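Local coordinates for protein DNA polymerase (Pyrobaculum calidifontis, PDB 5MDN) that probably catalyses template-directed DNA synthesis, adding deoxyribonucleotides from their triphosphates to a growing strand and releasing diphosphate, as a family B DNA polymerase, at residues E65-V70 / L82-K87; P161-L166 / P224-G229; Y432-D437 / E532-F537; E478-V483 / E502-L507. All coordinates share one frame; numbering follows the deposited sequence.

Interaction 1 comes first in the chain and pairs two strands of a small N-terminal sheet. Interaction 2 follows, inside the exonuclease domain, about 40 Å away between centres. Interactions 3 and 4 both belong to the polymerase region: the chain runs through 432-437, makes both helices of interaction 4, and only then returns with 532-537 to complete interaction 3. Their centres lie about 24 Å apart, and the same distance separates interactions 2 and 4. Interactions 2 and 3 stand on opposite sides of the chain's centre, about 42 Å apart. None touches another; they are separate contacts in the N-terminal sheet, the exonuclease domain, and the palm and fingers of the polymerase region.

Interaction 1: E65-V70 / L82-K87; sequences EAVEVV and LKVVAK
Glu65 and Ala66 both face Val85 in a classic beta bulge, beyond which 66-70 and 82-86 run antiparallel at 156°. Val85 O takes the Glu65 N-H at 2.8 Å and only weakly that of Ala66, while Val85 N returns a bond to Ala66 O. Glu68 and Lys83 form the next hydrogen-bonded pair, with Lys83 N 2.7 Å from Glu68 O. At the bulge Glu65 swings CG away from its own N (chi1 -172°) and bends at chi2, which carries OE1 across the Lys87 chain to a salt bridge with NZ at 3.6 Å. Glu68 and Lys83 run side by side, yet OE1 and NZ stay 4.3 Å apart, near enough only for general attraction; the Lys83 ammonium instead makes a cation-pi contact with Tyr41. Both methyls of Val70 rest on Lys83 CB. Branched residues suit the other face, where Val69 CG2 lies 4.0 Å from Leu82 CD2 and Val67 packs more loosely on Leu82 and Val84. That apolar face is covered by helix 51-58, while strand 41-46 flanks 82-86 on its far edge, within the four-stranded sheet of a ferredoxin-like βαββαβ fold.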
loop_
_atom_site.group_PDB
_atom_site.type_symbol
_atom_site.label_atom_id
_atom_site.label_comp_id
_atom_site.label_asym_id
_atom_site.label_seq_id
_atom_site.Cartn_x
_atom_site.Cartn_y
_atom_site.Cartn_z
ATOM N N GLU A 65 10.457 19.749 30.645
ATOM C CA GLU A 65 11.861 19.463 30.923
ATOM C C GLU A 65 12.722 20.707 30.747
ATOM O O GLU A 65 13.559 21.021 31.602
ATOM C CB GLU A 65 12.354 18.333 30.017
ATOM C CG GLU A 65 13.752 17.833 30.346
ATOM C CD GLU A 65 13.767 16.853 31.502
ATOM O OE1 GLU A 65 12.766 16.128 31.683
ATOM O OE2 GLU A 65 14.781 16.808 32.231
ATOM N N ALA A 66 12.526 21.432 29.649
ATOM C CA ALA A 66 13.292 22.639 29.364
ATOM C C ALA A 66 12.594 23.398 28.245
ATOM O O ALA A 66 11.719 22.865 27.557
ATOM C CB ALA A 66 14.740 22.314 28.982
ATOM N N VAL A 67 12.992 24.657 28.077
ATOM C CA VAL A 67 12.595 25.479 26.937
ATOM C C VAL A 67 13.855 26.150 26.412
ATOM O O VAL A 67 14.382 27.075 27.045
ATOM C CB VAL A 67 11.530 26.522 27.305
ATOM C CG1 VAL A 67 11.280 27.454 26.134
ATOM C CG2 VAL A 67 10.236 25.835 27.717
ATOM N N GLU A 68 14.352 25.677 25.276
ATOM C CA GLU A 68 15.571 26.202 24.680
ATOM C C GLU A 68 15.243 27.162 23.543
ATOM O O GLU A 68 14.144 27.152 22.983
ATOM C CB GLU A 68 16.455 25.062 24.166
ATOM C CG GLU A 68 16.854 24.053 25.232
ATOM C CD GLU A 68 17.613 22.872 24.659
ATOM O OE1 GLU A 68 17.764 22.806 23.421
ATOM O OE2 GLU A 68 18.050 22.005 25.446
ATOM N N VAL A 69 16.220 28.000 23.210
ATOM C CA VAL A 69 16.147 28.899 22.065
ATOM C C VAL A 69 17.045 28.328 20.976
ATOM O O VAL A 69 18.248 28.128 21.193
ATOM C CB VAL A 69 16.565 30.329 22.437
ATOM C CG1 VAL A 69 16.335 31.268 21.268
ATOM C CG2 VAL A 69 15.801 30.800 23.667
ATOM N N VAL A 70 16.465 28.066 19.804
ATOM C CA VAL A 70 17.195 27.473 18.694
ATOM C C VAL A 70 17.013 28.335 17.452
ATOM O O VAL A 70 16.044 29.085 17.317
ATOM C CB VAL A 70 16.745 26.023 18.411
ATOM C CG1 VAL A 70 17.137 25.110 19.564
ATOM C CG2 VAL A 70 15.242 25.967 18.166
ATOM N N LEU A 82 11.412 28.645 19.816
ATOM C CA LEU A 82 11.493 28.048 21.141
ATOM C C LEU A 82 11.327 26.539 21.002
ATOM O O LEU A 82 10.333 26.068 20.441
ATOM C CB LEU A 82 10.424 28.621 22.072
ATOM C CG LEU A 82 10.484 30.116 22.392
ATOM C CD1 LEU A 82 9.474 30.465 23.476
ATOM C CD2 LEU A 82 11.887 30.529 22.808
ATOM N N LYS A 83 12.294 25.784 21.515
ATOM C CA LYS A 83 12.232 24.323 21.498
ATOM C C LYS A 83 11.695 23.863 22.850
ATOM O O LYS A 83 12.441 23.687 23.814
ATOM C CB LYS A 83 13.599 23.723 21.186
ATOM C CG LYS A 83 13.596 22.203 21.119
ATOM C CD LYS A 83 15.005 21.632 21.081
ATOM C CE LYS A 83 14.980 20.134 20.809
ATOM N NZ LYS A 83 16.318 19.509 20.995
ATOM N N VAL A 84 10.381 23.668 22.916
ATOM C CA VAL A 84 9.731 23.225 24.144
ATOM C C VAL A 84 9.915 21.720 24.273
ATOM O O VAL A 84 9.555 20.960 23.368
ATOM C CB VAL A 84 8.242 23.597 24.143
ATOM C CG1 VAL A 84 7.572 23.091 25.411
ATOM C CG2 VAL A 84 8.067 25.102 23.990
ATOM N N VAL A 85 10.466 21.285 25.402
ATOM C CA VAL A 85 10.820 19.888 25.626
ATOM C C VAL A 85 9.928 19.356 26.741
ATOM O O VAL A 85 10.058 19.760 27.903
ATOM C CB VAL A 85 12.305 19.724 25.973
ATOM C CG1 VAL A 85 12.665 18.248 26.076
ATOM C CG2 VAL A 85 13.170 20.419 24.932
ATOM N N ALA A 86 9.021 18.450 26.388
ATOM C CA ALA A 86 8.145 17.812 27.356
ATOM C C ALA A 86 8.878 16.697 28.097
ATOM O O ALA A 86 9.933 16.218 27.670
ATOM C CB ALA A 86 6.901 17.249 26.671
ATOM N N LYS A 87 8.301 16.284 29.227
ATOM C CA LYS A 87 8.883 15.177 29.979
ATOM C C LYS A 87 8.476 13.831 29.393
ATOM O O LYS A 87 9.304 12.918 29.309
ATOM C CB LYS A 87 8.486 15.261 31.455
ATOM C CG LYS A 87 9.315 16.251 32.268
ATOM C CD LYS A 87 9.139 16.025 33.764
ATOM C CE LYS A 87 9.911 14.803 34.248
ATOM N NZ LYS A 87 11.248 15.165 34.802
#

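Interaction 2: P161-L166 / P224-G229; sequences PPLRVL and PDVIVG
Asp225, just before strand 226-229, reaches to the chain leading into the neighbouring strand. Its CB lies 4.0 Å from Leu163 CD2, which covers the aliphatic base of the side chain. With CG anti to the carbonyl carbon (chi1 -56°), the carboxylate turns toward the Arg164 backbone, and OD2 accepts the Arg164 N-H at 2.9 Å, almost straight at 174°, on its anti side. OD2 also pairs with Arg30, and OD1 with Arg255, so the buried negative charge is probably balanced at both oxygens. The Arg164 guanidinium has OD2 over one face and spends its salt bridge on Asp223. With an alanine in place of Asp225, the Arg164 N-H would probably lose its acceptor, and Arg30 and Arg255 a shared counter-charge. Arg164 O accepts both Asp225 N and Val226 N; the parallel ladder then continues with Leu166 N to Val226 O, 3.0 Å, and Val228 N to Leu166 O, 2.9 Å. Val165 CG1 packs 3.6 Å from Val228 CG2, and Leu166 CB 3.7 Å from Pro224 CB, compact apolar groups fitting the two faces. This parallel pairing of the first and fourth strands is a hallmark of the RNase H-like exonuclease fold.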
loop_
_atom_site.group_PDB
_atom_site.type_symbol
_atom_site.label_atom_id
_atom_site.label_comp_id
_atom_site.label_asym_id
_atom_site.label_seq_id
_atom_site.Cartn_x
_atom_site.Cartn_y
_atom_site.Cartn_z
ATOM N N PRO A 161 20.912 -9.413 6.871
ATOM C CA PRO A 161 21.224 -10.722 7.438
ATOM C C PRO A 161 20.109 -11.706 7.142
ATOM O O PRO A 161 19.015 -11.304 6.716
ATOM C CB PRO A 161 21.332 -10.432 8.943
ATOM C CG PRO A 161 20.412 -9.282 9.159
ATOM C CD PRO A 161 20.422 -8.466 7.888
ATOM N N PRO A 162 20.344 -13.002 7.334
ATOM C CA PRO A 162 19.248 -13.965 7.183
ATOM C C PRO A 162 18.175 -13.721 8.234
ATOM O O PRO A 162 18.469 -13.570 9.422
ATOM C CB PRO A 162 19.938 -15.321 7.373
ATOM C CG PRO A 162 21.174 -15.012 8.151
ATOM C CD PRO A 162 21.616 -13.663 7.670
ATOM N N LEU A 163 16.925 -13.686 7.787
ATOM C CA LEU A 163 15.784 -13.457 8.661
ATOM C C LEU A 163 14.914 -14.704 8.713
ATOM O O LEU A 163 14.734 -15.391 7.703
ATOM C CB LEU A 163 14.953 -12.262 8.186
ATOM C CG LEU A 163 15.605 -10.879 8.242
ATOM C CD1 LEU A 163 14.620 -9.810 7.794
ATOM C CD2 LEU A 163 16.117 -10.588 9.644
ATOM N N ARG A 164 14.376 -14.991 9.895
ATOM C CA ARG A 164 13.429 -16.084 10.071
ATOM C C ARG A 164 12.036 -15.557 9.742
ATOM O O ARG A 164 11.481 -14.738 10.483
ATOM C CB ARG A 164 13.501 -16.638 11.492
ATOM C CG ARG A 164 14.822 -17.324 11.816
ATOM C CD ARG A 164 14.719 -18.164 13.081
ATOM N NE ARG A 164 14.676 -17.350 14.294
ATOM C CZ ARG A 164 15.747 -16.826 14.885
ATOM N NH1 ARG A 164 16.956 -17.027 14.377
ATOM N NH2 ARG A 164 15.609 -16.099 15.984
ATOM N N VAL A 165 11.475 -16.027 8.630
ATOM C CA VAL A 165 10.193 -15.557 8.122
ATOM C C VAL A 165 9.138 -16.617 8.394
ATOM O O VAL A 165 9.384 -17.818 8.216
ATOM C CB VAL A 165 10.280 -15.233 6.618
ATOM C CG1 VAL A 165 8.983 -14.619 6.123
ATOM C CG2 VAL A 165 11.456 -14.305 6.342
ATOM N N LEU A 166 7.961 -16.172 8.827
ATOM C CA LEU A 166 6.832 -17.051 9.101
ATOM C C LEU A 166 5.608 -16.530 8.363
ATOM O O LEU A 166 5.161 -15.406 8.613
ATOM C CB LEU A 166 6.548 -17.132 10.604
ATOM C CG LEU A 166 5.336 -17.981 10.992
ATOM C CD1 LEU A 166 5.741 -19.428 11.202
ATOM C CD2 LEU A 166 4.643 -17.421 12.224
ATOM N N PRO A 224 10.164 -16.052 14.854
ATOM C CA PRO A 224 10.353 -15.384 13.565
ATOM C C PRO A 224 10.688 -13.912 13.726
ATOM O O PRO A 224 10.275 -13.248 14.681
ATOM C CB PRO A 224 8.992 -15.562 12.882
ATOM C CG PRO A 224 8.028 -15.568 14.016
ATOM C CD PRO A 224 8.737 -16.265 15.155
ATOM N N ASP A 225 11.455 -13.402 12.763
ATOM C CA ASP A 225 11.753 -11.977 12.699
ATOM C C ASP A 225 10.693 -11.212 11.917
ATOM O O ASP A 225 10.381 -10.064 12.253
ATOM C CB ASP A 225 13.130 -11.756 12.067
ATOM C CG ASP A 225 14.233 -12.493 12.802
ATOM O OD1 ASP A 225 14.430 -12.225 14.007
ATOM O OD2 ASP A 225 14.906 -13.340 12.174
ATOM N N VAL A 226 10.145 -11.827 10.871
ATOM C CA VAL A 226 9.062 -11.256 10.081
ATOM C C VAL A 226 7.886 -12.224 10.099
ATOM O O VAL A 226 8.065 -13.438 9.945
ATOM C CB VAL A 226 9.506 -10.964 8.632
ATOM C CG1 VAL A 226 8.461 -10.122 7.917
ATOM C CG2 VAL A 226 10.860 -10.268 8.620
ATOM N N ILE A 227 6.684 -11.685 10.291
ATOM C CA ILE A 227 5.446 -12.445 10.170
ATOM C C ILE A 227 4.671 -11.878 8.990
ATOM O O ILE A 227 4.281 -10.703 9.001
ATOM C CB ILE A 227 4.614 -12.392 11.459
ATOM C CG1 ILE A 227 5.305 -13.180 12.573
ATOM C CG2 ILE A 227 3.212 -12.931 11.213
ATOM C CD1 ILE A 227 4.610 -13.080 13.918
ATOM N N VAL A 228 4.444 -12.705 7.973
ATOM C CA VAL A 228 3.769 -12.287 6.751
ATOM C C VAL A 228 2.412 -12.968 6.670
ATOM O O VAL A 228 2.267 -14.143 7.024
ATOM C CB VAL A 228 4.608 -12.602 5.496
ATOM C CG1 VAL A 228 5.455 -11.399 5.110
ATOM C CG2 VAL A 228 5.483 -13.821 5.738
ATOM N N GLY A 229 1.414 -12.215 6.210
ATOM C CA GLY A 229 0.099 -12.750 5.929
ATOM C C GLY A 229 -0.515 -11.970 4.789
ATOM O O GLY A 229 0.037 -10.969 4.325
#

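Interaction 3: Y432-D437 / E532-F537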
loop_
_atom_site.group_PDB
_atom_site.type_symbol
_atom_site.label_atom_id
_atom_site.label_comp_id
_atom_site.label_asym_id
_atom_site.label_seq_id
_atom_site.Cartn_x
_atom_site.Cartn_y
_atom_site.Cartn_z
ATOM N N TYR A 432 15.140 22.736 -13.068
ATOM C CA TYR A 432 14.537 24.057 -12.952
ATOM C C TYR A 432 14.378 24.513 -11.509
ATOM O O TYR A 432 13.853 25.608 -11.275
ATOM C CB TYR A 432 13.183 24.077 -13.669
ATOM C CG TYR A 432 13.309 23.834 -15.155
ATOM C CD1 TYR A 432 13.955 24.752 -15.974
ATOM C CD2 TYR A 432 12.807 22.677 -15.737
ATOM C CE1 TYR A 432 14.083 24.534 -17.331
ATOM C CE2 TYR A 432 12.933 22.449 -17.094
ATOM C CZ TYR A 432 13.570 23.381 -17.885
ATOM O OH TYR A 432 13.697 23.159 -19.237
ATOM N N ASN A 433 14.820 23.708 -10.543
ATOM C CA ASN A 433 14.893 24.106 -9.138
ATOM C C ASN A 433 13.527 24.536 -8.603
ATOM O O ASN A 433 13.375 25.597 -7.993
ATOM C CB ASN A 433 15.939 25.208 -8.943
ATOM C CG ASN A 433 16.399 25.326 -7.506
ATOM O OD1 ASN A 433 17.090 24.448 -6.991
ATOM N ND2 ASN A 433 16.031 26.421 -6.856
ATOM N N LEU A 434 12.522 23.694 -8.833
ATOM C CA LEU A 434 11.173 23.952 -8.348
ATOM C C LEU A 434 11.033 23.432 -6.922
ATOM O O LEU A 434 11.403 22.289 -6.633
ATOM C CB LEU A 434 10.131 23.295 -9.256
ATOM C CG LEU A 434 9.813 23.904 -10.628
ATOM C CD1 LEU A 434 10.588 25.190 -10.892
ATOM C CD2 LEU A 434 10.062 22.889 -11.733
ATOM N N SER A 435 10.482 24.268 -6.040
ATOM C CA SER A 435 10.342 23.952 -4.624
ATOM C C SER A 435 9.506 25.035 -3.951
ATOM O O SER A 435 9.478 26.178 -4.428
ATOM C CB SER A 435 11.714 23.840 -3.954
ATOM O OG SER A 435 11.615 23.242 -2.674
ATOM N N PRO A 436 8.789 24.715 -2.868
ATOM C CA PRO A 436 8.035 25.768 -2.164
ATOM C C PRO A 436 8.897 26.939 -1.727
ATOM O O PRO A 436 8.446 28.091 -1.777
ATOM C CB PRO A 436 7.433 25.018 -0.968
ATOM C CG PRO A 436 7.320 23.608 -1.430
ATOM C CD PRO A 436 8.509 23.375 -2.321
ATOM N N ASP A 437 10.133 26.680 -1.297
ATOM C CA ASP A 437 11.007 27.729 -0.790
ATOM C C ASP A 437 11.658 28.564 -1.888
ATOM O O ASP A 437 12.215 29.624 -1.581
ATOM C CB ASP A 437 12.091 27.114 0.101
ATOM C CG ASP A 437 12.611 25.796 -0.439
ATOM O OD1 ASP A 437 11.780 24.928 -0.783
ATOM O OD2 ASP A 437 13.846 25.623 -0.512
ATOM N N GLU A 532 1.678 23.003 -10.329
ATOM C CA GLU A 532 1.262 23.526 -11.627
ATOM C C GLU A 532 2.457 23.835 -12.522
ATOM O O GLU A 532 2.370 23.685 -13.747
ATOM C CB GLU A 532 0.397 24.772 -11.432
ATOM C CG GLU A 532 -0.968 24.480 -10.822
ATOM C CD GLU A 532 -1.803 25.731 -10.624
ATOM O OE1 GLU A 532 -1.253 26.844 -10.765
ATOM O OE2 GLU A 532 -3.009 25.598 -10.330
ATOM N N SER A 533 3.573 24.273 -11.937
ATOM C CA SER A 533 4.771 24.519 -12.735
ATOM C C SER A 533 5.391 23.214 -13.221
ATOM O O SER A 533 5.913 23.150 -14.339
ATOM C CB SER A 533 5.784 25.328 -11.928
ATOM O OG SER A 533 5.251 26.588 -11.563
ATOM N N VAL A 534 5.353 22.167 -12.392
ATOM C CA VAL A 534 5.903 20.879 -12.805
ATOM C C VAL A 534 5.097 20.298 -13.961
ATOM O O VAL A 534 5.665 19.752 -14.915
ATOM C CB VAL A 534 5.961 19.913 -11.607
ATOM C CG1 VAL A 534 6.438 18.540 -12.052
ATOM C CG2 VAL A 534 6.880 20.459 -10.529
ATOM N N THR A 535 3.766 20.401 -13.897
ATOM C CA THR A 535 2.929 19.901 -14.985
ATOM C C THR A 535 3.188 20.662 -16.279
ATOM O O THR A 535 3.285 20.058 -17.354
ATOM C CB THR A 535 1.450 19.997 -14.607
ATOM O OG1 THR A 535 1.069 21.375 -14.509
ATOM C CG2 THR A 535 1.191 19.312 -13.280
ATOM N N ALA A 536 3.296 21.991 -16.195
ATOM C CA ALA A 536 3.448 22.798 -17.402
ATOM C C ALA A 536 4.771 22.506 -18.096
ATOM O O ALA A 536 4.821 22.401 -19.327
ATOM C CB ALA A 536 3.335 24.283 -17.061
ATOM N N PHE A 537 5.854 22.378 -17.325
ATOM C CA PHE A 537 7.101 21.881 -17.897
ATOM C C PHE A 537 6.918 20.480 -18.465
ATOM O O PHE A 537 7.428 20.172 -19.547
ATOM C CB PHE A 537 8.213 21.890 -16.846
ATOM C CG PHE A 537 8.933 23.205 -16.728
ATOM C CD1 PHE A 537 9.806 23.624 -17.721
ATOM C CD2 PHE A 537 8.758 24.012 -15.615
ATOM C CE1 PHE A 537 10.479 24.828 -17.613
ATOM C CE2 PHE A 537 9.428 25.218 -15.501
ATOM C CZ PHE A 537 10.290 25.626 -16.501
#
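Tyr432 and Phe537 each set CG anti to the carbonyl carbon (chi1 -63° and -86°), and these torsions turn their rings toward each other between the end of helix 424-431 and helix 528-551, where they meet as a face-to-face stack. The centroids of the Tyr432 and Phe537 rings are 3.9 Å apart and the planes differ by 19°. The rings are slipped: Phe537 CE1 sits over the centre of the tyrosine ring, whereas Tyr432 CD2 lies toward the rim of the phenylalanine. Beside the stack, the one methyl CD2 of Leu434 is wedged between Val534 CG2 and Phe537 CD2, 4.2 Å from each, approaching that ring obliquely. An apolar leucine fits because its branched end reaches this buried spot. Between Tyr432 and Leu434 the chain turns through Asn433, whose positive phi closes helix 424-431 in a Schellman motif, and that turn lets both residues face helix 528-551. Ile428 of the helix just ended touches both Leu434 and Phe537, and Ser533 OG is satisfied by Glu529 O in its own helix. With no hydrogen bond crossing between the segments, cohesion here rests on ring stacking and burial of apolar surface, joining two elements of the polymerase palm.

Interaction 4: E478-V483 / E502-L507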
loop_
_atom_site.group_PDB
_atom_site.type_symbol
_atom_site.label_atom_id
_atom_site.label_comp_id
_atom_site.label_asym_id
_atom_site.label_seq_id
_atom_site.Cartn_x
_atom_site.Cartn_y
_atom_site.Cartn_z
ATOM N N GLU A 478 21.870 10.588 -6.753
ATOM C CA GLU A 478 23.262 10.214 -6.515
ATOM C C GLU A 478 23.359 8.846 -5.849
ATOM O O GLU A 478 24.174 8.006 -6.247
ATOM C CB GLU A 478 23.951 11.272 -5.656
ATOM C CG GLU A 478 25.472 11.210 -5.696
ATOM C CD GLU A 478 26.121 12.295 -4.856
ATOM O OE1 GLU A 478 25.631 12.550 -3.735
ATOM O OE2 GLU A 478 27.123 12.884 -5.312
ATOM N N LEU A 479 22.549 8.616 -4.810
ATOM C CA LEU A 479 22.539 7.320 -4.134
ATOM C C LEU A 479 22.269 6.187 -5.115
ATOM O O LEU A 479 22.975 5.172 -5.121
ATOM C CB LEU A 479 21.493 7.314 -3.020
ATOM C CG LEU A 479 21.776 8.100 -1.741
ATOM C CD1 LEU A 479 20.550 8.053 -0.848
ATOM C CD2 LEU A 479 22.996 7.552 -1.021
ATOM N N ARG A 480 21.246 6.345 -5.958
ATOM C CA ARG A 480 20.914 5.306 -6.927
ATOM C C ARG A 480 22.025 5.128 -7.953
ATOM O O ARG A 480 22.385 3.997 -8.294
ATOM C CB ARG A 480 19.595 5.646 -7.621
ATOM C CG ARG A 480 19.043 4.533 -8.488
ATOM C CD ARG A 480 17.888 5.040 -9.329
ATOM N NE ARG A 480 17.597 4.156 -10.453
ATOM C CZ ARG A 480 16.763 4.458 -11.443
ATOM N NH1 ARG A 480 16.143 5.630 -11.458
ATOM N NH2 ARG A 480 16.557 3.590 -12.423
ATOM N N ARG A 481 22.563 6.236 -8.467
ATOM C CA ARG A 481 23.648 6.160 -9.442
ATOM C C ARG A 481 24.847 5.404 -8.883
ATOM O O ARG A 481 25.517 4.662 -9.612
ATOM C CB ARG A 481 24.047 7.570 -9.880
ATOM C CG ARG A 481 24.901 7.627 -11.136
ATOM C CD ARG A 481 24.503 8.826 -11.981
ATOM N NE ARG A 481 24.686 10.084 -11.263
ATOM C CZ ARG A 481 23.968 11.181 -11.485
ATOM N NH1 ARG A 481 23.008 11.173 -12.399
ATOM N NH2 ARG A 481 24.205 12.284 -10.786
ATOM N N ALA A 482 25.134 5.579 -7.592
ATOM C CA ALA A 482 26.241 4.858 -6.972
ATOM C C ALA A 482 25.910 3.378 -6.817
ATOM O O ALA A 482 26.745 2.511 -7.103
ATOM C CB ALA A 482 26.579 5.483 -5.618
ATOM N N VAL A 483 24.699 3.071 -6.347
ATOM C CA VAL A 483 24.276 1.680 -6.207
ATOM C C VAL A 483 24.242 0.994 -7.568
ATOM O O VAL A 483 24.675 -0.156 -7.712
ATOM C CB VAL A 483 22.910 1.604 -5.499
ATOM C CG1 VAL A 483 22.338 0.195 -5.584
ATOM C CG2 VAL A 483 23.039 2.042 -4.048
ATOM N N GLU A 502 17.071 -4.355 -6.149
ATOM C CA GLU A 502 15.925 -3.946 -5.342
ATOM C C GLU A 502 16.174 -2.594 -4.683
ATOM O O GLU A 502 15.303 -1.716 -4.694
ATOM C CB GLU A 502 15.614 -5.013 -4.293
ATOM C CG GLU A 502 15.077 -6.325 -4.856
ATOM C CD GLU A 502 13.654 -6.216 -5.383
ATOM O OE1 GLU A 502 13.055 -5.124 -5.292
ATOM O OE2 GLU A 502 13.128 -7.233 -5.883
ATOM N N ARG A 503 17.355 -2.419 -4.085
ATOM C CA ARG A 503 17.711 -1.129 -3.502
ATOM C C ARG A 503 17.689 -0.025 -4.552
ATOM O O ARG A 503 17.232 1.092 -4.281
ATOM C CB ARG A 503 19.085 -1.217 -2.838
ATOM C CG ARG A 503 19.776 0.124 -2.650
ATOM C CD ARG A 503 20.845 0.066 -1.573
ATOM N NE ARG A 503 20.285 0.280 -0.242
ATOM C CZ ARG A 503 20.070 1.478 0.291
ATOM N NH1 ARG A 503 20.368 2.573 -0.395
ATOM N NH2 ARG A 503 19.558 1.584 1.510
ATOM N N GLN A 504 18.186 -0.318 -5.757
ATOM C CA GLN A 504 18.153 0.669 -6.831
ATOM C C GLN A 504 16.723 1.070 -7.174
ATOM O O GLN A 504 16.433 2.258 -7.362
ATOM C CB GLN A 504 18.876 0.122 -8.064
ATOM C CG GLN A 504 18.691 0.943 -9.338
ATOM C CD GLN A 504 17.494 0.497 -10.157
ATOM O OE1 GLN A 504 16.877 1.296 -10.863
ATOM N NE2 GLN A 504 17.158 -0.784 -10.066
ATOM N N ARG A 505 15.814 0.096 -7.268
ATOM C CA ARG A 505 14.432 0.422 -7.610
ATOM C C ARG A 505 13.746 1.178 -6.478
ATOM O O ARG A 505 12.945 2.087 -6.728
ATOM C CB ARG A 505 13.649 -0.845 -7.957
ATOM C CG ARG A 505 12.173 -0.568 -8.217
ATOM C CD ARG A 505 11.473 -1.704 -8.940
ATOM N NE ARG A 505 10.020 -1.556 -8.865
ATOM C CZ ARG A 505 9.235 -2.222 -8.023
ATOM N NH1 ARG A 505 9.753 -3.103 -7.178
ATOM N NH2 ARG A 505 7.925 -2.011 -8.034
ATOM N N ALA A 506 14.047 0.818 -5.226
ATOM C CA ALA A 506 13.418 1.488 -4.091
ATOM C C ALA A 506 13.727 2.978 -4.088
ATOM O O ALA A 506 12.861 3.800 -3.770
ATOM C CB ALA A 506 13.870 0.844 -2.782
ATOM N N LEU A 507 14.961 3.346 -4.438
ATOM C CA LEU A 507 15.306 4.758 -4.562
ATOM C C LEU A 507 14.535 5.415 -5.702
ATOM O O LEU A 507 14.056 6.547 -5.563
ATOM C CB LEU A 507 16.811 4.913 -4.762
ATOM C CG LEU A 507 17.665 4.596 -3.534
ATOM C CD1 LEU A 507 19.074 4.179 -3.936
ATOM C CD2 LEU A 507 17.707 5.778 -2.580
#
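The two long antiparallel helices of the polymerase fingers, 468-486 and 495-512, meet here through Arg480 and Gln504, their short segments 9.1 Å apart at an angle of 161°. Arg480 sends CG anti to its backbone N (chi1 -171°) and stays extended to NE, while Gln504 bends at chi2 (-90°) to bring its amide back across the groove. OE1 of Gln504 then receives two weak hydrogen bonds, from Arg480 NH2 at 2.8 Å and NE at 3.0 Å, both markedly bent, because one oxygen is shared by two N-H groups and sits obliquely to the guanidinium rather than in its plane. Before reaching that end, the arginine chain crosses Gln504 obliquely, its CG 3.7 Å from Gln504 CG, so a long side chain serves as both apolar filler and donor. Gln504 NE2 has a weak bond to Asp501 O, and with a serine in place of Arg480 the amide would probably be held, among these bonds, by that one alone. Toward the apolar side, Leu507 forks between two partners: CD1 lies 4.0 Å from Arg480 CB, and CD2 4.0 Å from Leu479 CD1. Val483, one turn on from Leu479, meets the methylenes of Arg503, CG2 resting 3.9 Å from CD, while Arg503 NE has a weak bond with Gln353 of helix 326-356. Apolar residues line the seam and a polar pair borders it, as befits the antiparallel helical hairpin that forms the fingers of family B polymerases.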